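Local coordinates for protein minor fimbrium tip subunit Mfa3 (Porphyromonas gingivalis ATCC 33277, PDB 5NF4) that forms part of the tip of the minor fimbriae, cell-surface filaments that mediate biofilm formation and adhesion to host cells and to other oral bacteria, at residues S71-V76 and E87-S92; R322-I327 and Y341-W346. All blocks are in the same frame, centred on the assembly; numbering follows the deposited sequence.

Both contacts join the arms of antiparallel beta hairpins, and they lie in series along the chain, their centres about 28 Å apart and no atoms touching. Contact 1, farther from the centre of the chain, pairs strands 71-78 and 84-91; it is partly buried, with half of its touching residues buried, and its cross-strand side-chain contacts are mostly apolar. Contact 2 joins strands 324-332 and 337-345 nearer the chain centre, yet it is a surface contact. Its chemistry is more polar: a long salt bridge and a bridging water accompany the aliphatic and aromatic packing. The two hairpins share no strand; contact 1 adjoins strand 109-117, whereas contact 2 adjoins strand 180-205.

Contact 1. Residues S71-V76 and E87-S92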
ATOM      1  N   SER A  71      -1.682 -15.759   3.008  1.00 40.70           N
ATOM      2  CA  SER A  71      -0.426 -16.482   2.878  1.00 42.23           C
ATOM      3  C   SER A  71       0.716 -15.556   3.206  1.00 37.98           C
ATOM      4  O   SER A  71       0.618 -14.349   3.029  1.00 36.42           O
ATOM      5  CB  SER A  71      -0.251 -17.050   1.473  1.00 45.12           C
ATOM      6  OG  SER A  71      -0.039 -16.001   0.539  1.00 44.98           O
ATOM      7  N   LEU A  72       1.816 -16.131   3.673  1.00 37.78           N
ATOM      8  CA  LEU A  72       2.986 -15.361   4.030  1.00 36.08           C
ATOM      9  C   LEU A  72       4.250 -16.162   3.752  1.00 36.28           C
ATOM     10  O   LEU A  72       4.437 -17.227   4.333  1.00 38.45           O
ATOM     11  CB  LEU A  72       2.930 -14.976   5.514  1.00 37.49           C
ATOM     12  CG  LEU A  72       4.144 -14.199   6.030  1.00 36.84           C
ATOM     13  CD1 LEU A  72       4.229 -12.833   5.350  1.00 34.64           C
ATOM     14  CD2 LEU A  72       4.104 -14.085   7.547  1.00 42.49           C
ATOM     15  N   ALA A  73       5.100 -15.644   2.882  1.00 34.81           N
ATOM     16  CA  ALA A  73       6.407 -16.241   2.625  1.00 35.00           C
ATOM     17  C   ALA A  73       7.480 -15.432   3.309  1.00 34.29           C
ATOM     18  O   ALA A  73       7.462 -14.204   3.289  1.00 34.30           O
ATOM     19  CB  ALA A  73       6.695 -16.326   1.147  1.00 35.02           C
ATOM     20  N   MET A  74       8.411 -16.135   3.948  1.00 33.37           N
ATOM     21  CA  MET A  74       9.566 -15.506   4.532  1.00 31.36           C
ATOM     22  C   MET A  74      10.770 -16.130   3.853  1.00 33.57           C
ATOM     23  O   MET A  74      10.849 -17.365   3.794  1.00 35.36           O
ATOM     24  CB  MET A  74       9.646 -15.743   6.053  1.00 32.10           C
ATOM     25  CG  MET A  74      10.839 -15.003   6.670  1.00 31.25           C
ATOM     26  SD  MET A  74      11.156 -15.452   8.393  1.00 36.86           S
ATOM     27  CE  MET A  74      11.697 -17.135   8.093  1.00 36.65           C
ATOM     28  N   LEU A  75      11.678 -15.299   3.367  1.00 32.06           N
ATOM     29  CA  LEU A  75      12.927 -15.774   2.767  1.00 33.67           C
ATOM     30  C   LEU A  75      14.080 -14.987   3.397  1.00 32.90           C
ATOM     31  O   LEU A  75      14.039 -13.752   3.514  1.00 32.77           O
ATOM     32  CB  LEU A  75      12.908 -15.629   1.243  1.00 33.22           C
ATOM     33  CG  LEU A  75      11.828 -16.417   0.500  1.00 36.07           C
ATOM     34  CD1 LEU A  75      10.610 -15.529   0.295  1.00 37.90           C
ATOM     35  CD2 LEU A  75      12.344 -16.979  -0.849  1.00 33.58           C
ATOM     36  N   VAL A  76      15.110 -15.725   3.810  1.00 33.22           N
ATOM     37  CA  VAL A  76      16.210 -15.178   4.596  1.00 32.37           C
ATOM     38  C   VAL A  76      17.519 -15.465   3.874  1.00 30.67           C
ATOM     39  O   VAL A  76      17.749 -16.593   3.392  1.00 31.59           O
ATOM     40  CB  VAL A  76      16.251 -15.789   6.021  1.00 31.35           C
ATOM     41  CG1 VAL A  76      17.223 -14.960   6.871  1.00 31.68           C
ATOM     42  CG2 VAL A  76      14.850 -15.839   6.638  1.00 34.65           C
ATOM     43  N   GLU A  87      13.867 -20.348   4.820  1.00 34.82           N
ATOM     44  CA  GLU A  87      12.632 -19.862   4.223  1.00 34.38           C
ATOM     45  C   GLU A  87      11.476 -20.570   4.876  1.00 33.85           C
ATOM     46  O   GLU A  87      11.622 -21.657   5.474  1.00 36.61           O
ATOM     47  CB  GLU A  87      12.638 -20.049   2.701  1.00 39.80           C
ATOM     48  CG  GLU A  87      12.574 -21.453   2.206  1.00 44.26           C
ATOM     49  CD  GLU A  87      12.689 -21.549   0.678  1.00 49.50           C
ATOM     50  OE1 GLU A  87      12.768 -20.496   0.004  1.00 46.83           O
ATOM     51  OE2 GLU A  87      12.691 -22.678   0.149  1.00 60.76           O
ATOM     52  N   HIS A  88      10.313 -19.942   4.810  1.00 33.14           N
ATOM     53  CA  HIS A  88       9.143 -20.468   5.471  1.00 33.77           C
ATOM     54  C   HIS A  88       7.904 -20.016   4.730  1.00 34.30           C
ATOM     55  O   HIS A  88       7.858 -18.895   4.252  1.00 36.68           O
ATOM     56  CB  HIS A  88       9.060 -19.989   6.922  1.00 37.36           C
ATOM     57  CG  HIS A  88       7.926 -20.593   7.668  1.00 40.15           C
ATOM     58  ND1 HIS A  88       8.076 -21.707   8.467  1.00 49.72           N
ATOM     59  CD2 HIS A  88       6.613 -20.280   7.701  1.00 38.90           C
ATOM     60  CE1 HIS A  88       6.907 -22.031   8.984  1.00 49.78           C
ATOM     61  NE2 HIS A  88       5.998 -21.195   8.516  1.00 44.95           N
ATOM     62  N   PHE A  89       6.904 -20.889   4.667  1.00 34.82           N
ATOM     63  CA  PHE A  89       5.642 -20.492   4.045  1.00 37.06           C
ATOM     64  C   PHE A  89       4.472 -20.787   4.984  1.00 38.65           C
ATOM     65  O   PHE A  89       4.382 -21.876   5.586  1.00 41.06           O
ATOM     66  CB  PHE A  89       5.462 -21.194   2.697  1.00 37.67           C
ATOM     67  CG  PHE A  89       4.205 -20.808   2.004  1.00 38.19           C
ATOM     68  CD1 PHE A  89       4.129 -19.615   1.337  1.00 38.16           C
ATOM     69  CD2 PHE A  89       3.094 -21.640   2.054  1.00 42.53           C
ATOM     70  CE1 PHE A  89       2.934 -19.237   0.669  1.00 38.23           C
ATOM     71  CE2 PHE A  89       1.905 -21.281   1.409  1.00 44.69           C
ATOM     72  CZ  PHE A  89       1.830 -20.078   0.738  1.00 40.95           C
ATOM     73  N   SER A  90       3.595 -19.798   5.162  1.00 38.15           N
ATOM     74  CA  SER A  90       2.400 -19.982   6.005  1.00 42.85           C
ATOM     75  C   SER A  90       1.167 -19.708   5.181  1.00 40.33           C
ATOM     76  O   SER A  90       1.197 -18.864   4.310  1.00 38.04           O
ATOM     77  CB  SER A  90       2.395 -19.036   7.206  1.00 54.61           C
ATOM     78  OG  SER A  90       3.635 -19.004   7.874  1.00 53.43           O
ATOM     79  N   SER A  91       0.094 -20.415   5.493  1.00 44.45           N
ATOM     80  CA  SER A  91      -1.193 -20.125   4.881  1.00 47.15           C
ATOM     81  C   SER A  91      -2.298 -20.394   5.891  1.00 49.14           C
ATOM     82  O   SER A  91      -2.135 -21.160   6.845  1.00 52.76           O
ATOM     83  CB  SER A  91      -1.388 -20.942   3.596  1.00 51.92           C
ATOM     84  OG  SER A  91      -1.390 -22.326   3.867  1.00 63.16           O
ATOM     85  N   SER A  92      -3.417 -19.715   5.692  1.00 50.56           N
ATOM     86  CA  SER A  92      -4.567 -19.906   6.539  1.00 68.27           C
ATOM     87  C   SER A  92      -5.633 -20.485   5.646  1.00 88.00           C
ATOM     88  O   SER A  92      -6.006 -19.881   4.633  1.00 85.98           O
ATOM     89  CB  SER A  92      -5.006 -18.594   7.184  1.00 77.40           C
ATOM     90  OG  SER A  92      -6.147 -18.778   8.002  1.00 90.32           O
TER
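Strands 71-76 and 87-91 run antiparallel, 173° between their directions and 4.6 Å between their axes, as the two arms of a beta hairpin. Two hydrogen-bonded pairs, Leu72 with Ser90 and Met74 with His88, hold them by four backbone bonds, the straightest being Met74 N to His88 O at 2.8 Å. CA atoms of the non-hydrogen-bonded positions approach the same carbonyls in CA-H...O contacts, among them Glu87 CA to Met74 O at 3.1 Å. On the face bearing Ser71, Ala73 and Phe89, the phenyl ring, with CG anti to the backbone N (chi1 -179°), reaches along the neighbouring strand: Ala73 CB meets its edge, 4.2 Å from Phe89 CD1, while Ser71 CB lies obliquely 3.7 Å from CZ. Farther along, Leu75 and Glu87 extend side by side, Leu75 CD2 lying 3.6 Å from Glu87 OE1, an oxygen whose polar partner is Lys84, in a salt bridge. On the opposite face, with Leu72, His88 and Ser90, the Met74 chain is bent at chi3 (68°), which brings its methyl CE to 4.1 Å from His88 CB. The His88 ring stacks on Phe102 of strand 99-106, a strand that Met74 and Ser90 also touch. Helix 122-126 packs against Ala73, Glu87 and Phe89, and strand 109-117 continues the sheet through backbone bonds to Ala73 and Leu75.

Contact 2. Residues R322-I327 and Y341-W346; sequences RNRHYI and YSICDW
This is a surface beta-hairpin contact, in which strand 337-345 pairs antiparallel with strand 324-332, itself joined in parallel to strand 180-205 by backbone hydrogen bonds of Arg324 and Tyr326 with Lys198 and Asp200. Two hydrogen-bonded pairs, His325 with Cys344 and Ile327 with Ser342, supply four backbone bonds. Ile343 occupies the middle of one face. Ile343 CG1, anti to the backbone N (chi1 -176°), sits over the Tyr326 ring in a CH-pi contact, 4.2 Å from the centroid, and Ile343 CD1 continues to 3.6 Å from Tyr326 CE2. Ile343 CD1 also covers one face of the Arg324 guanidinium, 3.5 Å from NH2, so the isoleucine tip is shared by a phenol ring and a cation. Bends at chi2 and chi3 turn Arg324 back across its partner strand, where NE and Asp345 OD1 form a long salt bridge at 3.7 Å; the oxygen lies well out of the guanidinium plane, so the pairing is one of charge alone, with no N-H aimed at it. The stronger acidic partner of Arg324 is Glu296, salt-bridged to NH2. On the other face, Ile327 CD1 meets Cys344 SG at 3.5 Å, and His325 NE2 is hydrogen-bonded to Asp200 OD2. Beside the start of strand 324-332, one water donates to Asn323 O at 2.7 Å, accepts from Trp346 N at 2.9 Å and donates weakly to Asp345 OD1.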
ATOM      1  N   ARG A 322       2.305   3.920  -0.398  1.00 32.37           N
ATOM      2  CA  ARG A 322       1.681   2.687   0.071  1.00 34.41           C
ATOM      3  C   ARG A 322       1.295   2.755   1.545  1.00 33.29           C
ATOM      4  O   ARG A 322       1.978   3.388   2.357  1.00 35.60           O
ATOM      5  CB  ARG A 322       2.617   1.502  -0.134  1.00 34.58           C
ATOM      6  CG  ARG A 322       3.861   1.554   0.737  1.00 35.55           C
ATOM      7  CD  ARG A 322       4.888   0.454   0.377  1.00 37.35           C
ATOM      8  NE  ARG A 322       5.315   0.600  -1.009  1.00 36.32           N
ATOM      9  CZ  ARG A 322       5.419  -0.387  -1.886  1.00 35.07           C
ATOM     10  NH1 ARG A 322       5.199  -1.655  -1.508  1.00 33.71           N
ATOM     11  NH2 ARG A 322       5.743  -0.093  -3.146  1.00 35.13           N
ATOM     12  N   ASN A 323       0.218   2.067   1.883  1.00 31.22           N
ATOM     13  CA  ASN A 323      -0.186   1.823   3.251  1.00 32.28           C
ATOM     14  C   ASN A 323      -0.508   3.114   4.005  1.00 36.97           C
ATOM     15  O   ASN A 323      -0.447   3.161   5.225  1.00 38.25           O
ATOM     16  CB  ASN A 323       0.894   1.025   3.988  1.00 33.78           C
ATOM     17  CG  ASN A 323       0.310   0.065   5.036  1.00 39.99           C
ATOM     18  OD1 ASN A 323      -0.637  -0.668   4.777  1.00 43.01           O
ATOM     19  ND2 ASN A 323       0.890   0.078   6.225  1.00 41.23           N
ATOM     20  N   ARG A 324      -0.889   4.149   3.262  1.00 36.73           N
ATOM     21  CA  ARG A 324      -1.368   5.371   3.885  1.00 37.30           C
ATOM     22  C   ARG A 324      -2.861   5.511   3.584  1.00 38.84           C
ATOM     23  O   ARG A 324      -3.387   4.911   2.639  1.00 34.02           O
ATOM     24  CB  ARG A 324      -0.606   6.595   3.378  1.00 37.60           C
ATOM     25  CG  ARG A 324       0.911   6.540   3.656  1.00 49.84           C
ATOM     26  CD  ARG A 324       1.265   6.623   5.135  1.00 68.60           C
ATOM     27  NE  ARG A 324       0.991   7.921   5.761  1.00 77.29           N
ATOM     28  CZ  ARG A 324       1.659   9.050   5.516  1.00 77.12           C
ATOM     29  NH1 ARG A 324       2.647   9.085   4.621  1.00 80.01           N
ATOM     30  NH2 ARG A 324       1.323  10.161   6.159  1.00 72.34           N
ATOM     31  N   HIS A 325      -3.511   6.320   4.395  1.00 39.41           N
ATOM     32  CA  HIS A 325      -4.966   6.501   4.348  1.00 40.31           C
ATOM     33  C   HIS A 325      -5.270   7.968   4.031  1.00 38.01           C
ATOM     34  O   HIS A 325      -4.957   8.860   4.833  1.00 35.88           O
ATOM     35  CB  HIS A 325      -5.506   6.049   5.705  1.00 38.80           C
ATOM     36  CG  HIS A 325      -7.000   5.988   5.832  1.00 41.34           C
ATOM     37  ND1 HIS A 325      -7.612   5.709   7.039  1.00 44.87           N
ATOM     38  CD2 HIS A 325      -8.002   6.171   4.936  1.00 41.45           C
ATOM     39  CE1 HIS A 325      -8.923   5.720   6.882  1.00 54.21           C
ATOM     40  NE2 HIS A 325      -9.188   5.998   5.617  1.00 42.21           N
ATOM     41  N   TYR A 326      -5.878   8.197   2.862  1.00 32.42           N
ATOM     42  CA  TYR A 326      -6.207   9.513   2.336  1.00 35.79           C
ATOM     43  C   TYR A 326      -7.690   9.759   2.581  1.00 39.02           C
ATOM     44  O   TYR A 326      -8.551   9.072   2.017  1.00 38.16           O
ATOM     45  CB  TYR A 326      -5.861   9.602   0.839  1.00 32.37           C
ATOM     46  CG  TYR A 326      -4.370   9.487   0.580  1.00 33.08           C
ATOM     47  CD1 TYR A 326      -3.747   8.244   0.595  1.00 34.86           C
ATOM     48  CD2 TYR A 326      -3.585  10.613   0.381  1.00 31.65           C
ATOM     49  CE1 TYR A 326      -2.356   8.120   0.416  1.00 35.46           C
ATOM     50  CE2 TYR A 326      -2.188  10.506   0.179  1.00 34.03           C
ATOM     51  CZ  TYR A 326      -1.589   9.247   0.206  1.00 35.07           C
ATOM     52  OH  TYR A 326      -0.206   9.108   0.061  1.00 33.05           O
ATOM     53  N   ILE A 327      -7.972  10.721   3.455  1.00 35.80           N
ATOM     54  CA  ILE A 327      -9.327  10.949   3.950  1.00 36.85           C
ATOM     55  C   ILE A 327      -9.827  12.322   3.520  1.00 39.56           C
ATOM     56  O   ILE A 327      -9.215  13.350   3.818  1.00 39.26           O
ATOM     57  CB  ILE A 327      -9.381  10.816   5.492  1.00 41.77           C
ATOM     58  CG1 ILE A 327      -8.859   9.438   5.916  1.00 46.51           C
ATOM     59  CG2 ILE A 327     -10.813  11.014   6.012  1.00 39.16           C
ATOM     60  CD1 ILE A 327      -8.518   9.337   7.392  1.00 55.22           C
ATOM     61  N   TYR A 341      -9.195  17.720   4.194  1.00 39.81           N
ATOM     62  CA  TYR A 341      -8.276  16.626   3.910  1.00 38.40           C
ATOM     63  C   TYR A 341      -7.416  16.282   5.102  1.00 39.72           C
ATOM     64  O   TYR A 341      -7.013  17.155   5.877  1.00 39.74           O
ATOM     65  CB  TYR A 341      -7.384  17.015   2.740  1.00 37.57           C
ATOM     66  CG  TYR A 341      -6.053  16.285   2.587  1.00 36.76           C
ATOM     67  CD1 TYR A 341      -5.961  15.129   1.828  1.00 35.84           C
ATOM     68  CD2 TYR A 341      -4.883  16.789   3.168  1.00 43.97           C
ATOM     69  CE1 TYR A 341      -4.723  14.477   1.656  1.00 35.35           C
ATOM     70  CE2 TYR A 341      -3.662  16.154   3.003  1.00 42.05           C
ATOM     71  CZ  TYR A 341      -3.590  15.001   2.249  1.00 35.89           C
ATOM     72  OH  TYR A 341      -2.397  14.343   2.069  1.00 36.63           O
ATOM     73  N   SER A 342      -7.124  14.999   5.226  1.00 38.33           N
ATOM     74  CA  SER A 342      -6.069  14.540   6.119  1.00 42.00           C
ATOM     75  C   SER A 342      -5.422  13.278   5.560  1.00 40.42           C
ATOM     76  O   SER A 342      -6.013  12.563   4.769  1.00 40.11           O
ATOM     77  CB  SER A 342      -6.625  14.303   7.523  1.00 51.90           C
ATOM     78  OG  SER A 342      -7.667  13.354   7.506  1.00 68.93           O
ATOM     79  N   ILE A 343      -4.169  13.030   5.935  1.00 39.38           N
ATOM     80  CA  ILE A 343      -3.519  11.779   5.599  1.00 37.75           C
ATOM     81  C   ILE A 343      -3.075  11.146   6.908  1.00 40.51           C
ATOM     82  O   ILE A 343      -2.618  11.832   7.811  1.00 40.03           O
ATOM     83  CB  ILE A 343      -2.331  12.000   4.642  1.00 40.93           C
ATOM     84  CG1 ILE A 343      -1.727  10.666   4.219  1.00 41.50           C
ATOM     85  CG2 ILE A 343      -1.342  12.971   5.261  1.00 43.15           C
ATOM     86  CD1 ILE A 343      -0.516  10.812   3.298  1.00 42.94           C
ATOM     87  N   CYS A 344      -3.262   9.846   7.049  1.00 42.34           N
ATOM     88  CA  CYS A 344      -2.773   9.188   8.253  1.00 47.60           C
ATOM     89  C   CYS A 344      -2.309   7.786   7.947  1.00 48.04           C
ATOM     90  O   CYS A 344      -2.387   7.325   6.822  1.00 40.02           O
ATOM     91  CB  CYS A 344      -3.851   9.168   9.337  1.00 61.72           C
ATOM     92  SG  CYS A 344      -5.404   8.461   8.841  1.00 84.85           S
ATOM     93  N   ASP A 345      -1.772   7.119   8.957  1.00 57.29           N
ATOM     94  CA  ASP A 345      -1.404   5.726   8.808  1.00 66.89           C
ATOM     95  C   ASP A 345      -2.672   4.902   8.684  1.00 57.30           C
ATOM     96  O   ASP A 345      -3.753   5.317   9.125  1.00 53.84           O
ATOM     97  CB  ASP A 345      -0.558   5.241   9.994  1.00 83.52           C
ATOM     98  CG  ASP A 345       0.890   5.697   9.909  1.00 84.68           C
ATOM     99  OD1 ASP A 345       1.420   5.841   8.781  1.00 77.05           O
ATOM    100  OD2 ASP A 345       1.506   5.899  10.980  1.00 91.30           O
ATOM    101  N   TRP A 346      -2.532   3.742   8.060  1.00 61.38           N
ATOM    102  CA  TRP A 346      -3.634   2.818   7.860  1.00 74.03           C
ATOM    103  C   TRP A 346      -3.806   1.899   9.071  1.00 89.78           C
ATOM    104  O   TRP A 346      -4.655   2.140   9.934  1.00 94.72           O
ATOM    105  CB  TRP A 346      -3.360   2.023   6.595  1.00 70.87           C
ATOM    106  CG  TRP A 346      -4.441   1.142   6.106  1.00 66.73           C
ATOM    107  CD1 TRP A 346      -5.421   0.527   6.832  1.00 68.12           C
ATOM    108  CD2 TRP A 346      -4.641   0.758   4.749  1.00 47.04           C
ATOM    109  NE1 TRP A 346      -6.224  -0.221   6.000  1.00 60.09           N
ATOM    110  CE2 TRP A 346      -5.759  -0.100   4.717  1.00 49.83           C
ATOM    111  CE3 TRP A 346      -3.979   1.054   3.555  1.00 38.88           C
ATOM    112  CZ2 TRP A 346      -6.230  -0.658   3.535  1.00 41.03           C
ATOM    113  CZ3 TRP A 346      -4.440   0.494   2.390  1.00 37.67           C
ATOM    114  CH2 TRP A 346      -5.562  -0.353   2.387  1.00 40.06           C
TER
HETATM  115  O   HOH W   1       0.269   3.154   7.838  1.00 59.27           O